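Rhizobiales Sp. Pch2 (Marine metagenome, PDB 6PB3) is a Trip13-like AAA+ ATPase that probably uses ATP to remodel HORMA domain proteins and so regulates a bacterial cGAS-like enzyme in bacteriophage immunity. Local coordinates at residues R38-L43 and G95-R100. Residues are numbered along the deposited sequence; the frame is centred on the assembly and turned at random.
Sequences RLSKML and GDDVAR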
loop_
_atom_site.group_PDB
_atom_site.type_symbol
_atom_site.label_atom_id
_atom_site.label_comp_id
_atom_site.label_asym_id
_atom_site.label_seq_id
_atom_site.Cartn_x
_atom_site.Cartn_y
_atom_site.Cartn_z
ATOM N N ARG A 38 -32.799 7.593 15.667
ATOM C CA ARG A 38 -32.684 8.051 14.284
ATOM C C ARG A 38 -33.134 6.972 13.306
ATOM O O ARG A 38 -33.902 7.242 12.376
ATOM C CB ARG A 38 -31.251 8.481 13.976
ATOM C CG ARG A 38 -30.785 9.677 14.755
ATOM C CD ARG A 38 -29.324 10.013 14.400
ATOM N NE ARG A 38 -28.802 11.020 15.314
ATOM C CZ ARG A 38 -27.526 11.386 15.388
ATOM N NH1 ARG A 38 -26.616 10.834 14.600
ATOM N NH2 ARG A 38 -27.163 12.315 16.255
ATOM N N LEU A 39 -32.680 5.736 13.512
ATOM C CA LEU A 39 -33.104 4.664 12.621
ATOM C C LEU A 39 -34.612 4.491 12.678
ATOM O O LEU A 39 -35.273 4.419 11.637
ATOM C CB LEU A 39 -32.377 3.359 12.975
ATOM C CG LEU A 39 -32.711 2.158 12.088
ATOM C CD1 LEU A 39 -32.437 2.531 10.619
ATOM C CD2 LEU A 39 -31.959 0.858 12.479
ATOM N N SER A 40 -35.183 4.487 13.889
ATOM C CA SER A 40 -36.617 4.253 14.021
ATOM C C SER A 40 -37.418 5.393 13.401
ATOM O O SER A 40 -38.425 5.166 12.715
ATOM C CB SER A 40 -36.989 4.063 15.509
ATOM O OG SER A 40 -38.345 4.373 15.724
ATOM N N LYS A 41 -37.015 6.633 13.664
ATOM C CA LYS A 41 -37.813 7.751 13.176
ATOM C C LYS A 41 -37.689 7.908 11.658
ATOM O O LYS A 41 -38.669 8.260 10.987
ATOM C CB LYS A 41 -37.404 9.027 13.908
ATOM C CG LYS A 41 -37.778 9.053 15.408
ATOM C CD LYS A 41 -37.072 10.215 16.106
ATOM C CE LYS A 41 -37.648 10.509 17.504
ATOM N NZ LYS A 41 -36.969 11.719 18.069
HETATM N N MSE A 42 -36.504 7.655 11.096
HETATM C CA MSE A 42 -36.308 7.791 9.642
HETATM C C MSE A 42 -37.161 6.773 8.889
HETATM O O MSE A 42 -37.812 7.095 7.883
HETATM C CB MSE A 42 -34.829 7.621 9.260
HETATM C CG MSE A 42 -34.515 7.894 7.784
HETATM SE SE MSE A 42 -34.970 9.719 7.186
HETATM C CE MSE A 42 -36.578 9.406 6.303
ATOM N N LEU A 43 -37.143 5.537 9.393
ATOM C CA LEU A 43 -38.008 4.496 8.853
ATOM C C LEU A 43 -39.478 4.907 8.921
ATOM O O LEU A 43 -40.234 4.698 7.963
ATOM C CB LEU A 43 -37.769 3.180 9.605
ATOM C CG LEU A 43 -36.496 2.359 9.322
ATOM C CD1 LEU A 43 -36.212 1.360 10.453
ATOM C CD2 LEU A 43 -36.597 1.614 7.962
ATOM N N GLY A 95 -37.543 -2.735 13.947
ATOM C CA GLY A 95 -38.903 -2.715 13.448
ATOM C C GLY A 95 -39.947 -2.781 14.544
ATOM O O GLY A 95 -41.078 -2.326 14.342
ATOM N N ASP A 96 -39.582 -3.322 15.710
ATOM C CA ASP A 96 -40.477 -3.291 16.855
ATOM C C ASP A 96 -40.689 -1.870 17.336
ATOM O O ASP A 96 -41.803 -1.491 17.715
ATOM C CB ASP A 96 -39.909 -4.143 17.984
ATOM C CG ASP A 96 -40.905 -4.359 19.087
ATOM O OD1 ASP A 96 -41.719 -5.294 18.954
ATOM O OD2 ASP A 96 -40.887 -3.590 20.072
ATOM N N ASP A 97 -39.615 -1.080 17.361
ATOM C CA ASP A 97 -39.730 0.331 17.704
ATOM C C ASP A 97 -40.579 1.090 16.684
ATOM O O ASP A 97 -41.411 1.924 17.062
ATOM C CB ASP A 97 -38.334 0.937 17.792
ATOM C CG ASP A 97 -38.259 2.071 18.774
ATOM O OD1 ASP A 97 -38.935 3.097 18.544
ATOM O OD2 ASP A 97 -37.537 1.922 19.786
ATOM N N VAL A 98 -40.370 0.841 15.387
ATOM C CA VAL A 98 -41.137 1.557 14.372
ATOM C C VAL A 98 -42.608 1.194 14.480
ATOM O O VAL A 98 -43.489 2.047 14.319
ATOM C CB VAL A 98 -40.611 1.254 12.961
ATOM C CG1 VAL A 98 -41.422 2.041 11.930
ATOM C CG2 VAL A 98 -39.088 1.537 12.845
ATOM N N ALA A 99 -42.890 -0.087 14.733
ATOM C CA ALA A 99 -44.261 -0.547 14.885
ATOM C C ALA A 99 -44.940 0.163 16.041
ATOM O O ALA A 99 -46.105 0.567 15.938
ATOM C CB ALA A 99 -44.277 -2.056 15.101
ATOM N N ARG A 100 -44.217 0.335 17.149
ATOM C CA ARG A 100 -44.759 1.064 18.290
ATOM C C ARG A 100 -44.976 2.535 17.946
ATOM O O ARG A 100 -46.039 3.094 18.224
ATOM C CB ARG A 100 -43.815 0.917 19.485
ATOM C CG ARG A 100 -44.010 -0.379 20.276
ATOM C CD ARG A 100 -42.711 -0.851 20.890
ATOM N NE ARG A 100 -42.189 0.075 21.887
ATOM C CZ ARG A 100 -41.988 -0.256 23.156
ATOM N NH1 ARG A 100 -42.268 -1.486 23.561
ATOM N NH2 ARG A 100 -41.505 0.629 24.016
#
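Ser40 and Asp97 join helix 33-47 to helix 95-102 through a single hydrogen bond, with Val98 and Leu43 closing an apolar patch beside it. The Ser40 hydroxyl OG donates to Asp97 OD1 at 3.2 Å, a fairly long bond that reaches the carboxylate from above its plane, 48° out of it. OG of Ser40 (chi1 156°) and CG of Asp97 (chi1 -150°) both lie roughly opposite their backbone N, beside the carbonyl carbon, though they depart from 180° in opposite senses; these torsions set the hydroxyl over the carboxylate plane, within bonding distance of OD1. Val98 supplies the apolar half with one branch. Its CG2 rests 3.7 Å from Leu43 CD1 and equally 3.7 Å from the carbonyl oxygen Ser40 O, while Leu43 CB touches the same methyl at 3.9 Å. CG2 thus sits against both CD1 and CB of the leucine, the two side chains crossing at about a right angle. The segment axes approach to 8.8 Å, and the backbones come nearest where Ser40 CA and Val98 CA stand 5.3 Å apart, a closeness consistent with the small serine. Ile94, just before helix 95-102, extends the apolar side against Leu39, Ser40 and Leu43, and Leu39 and Leu43 also reach Ile77 of strand 76-81, a strand of the central AAA+ sheet. The polar side is completed by Arg101, on the same helix as Asp97, which forms a salt bridge with Asp97 OD1 through NH2 and a hydrogen bond with Ser40 OG through NE. The salt bridge therefore lies within helix 95-102, whereas both polar links between the helices converge on Ser40 OG; the guanidinium probably favours an ionised Asp97 and helps fix the hydroxyl's rotation beside the methyl contact.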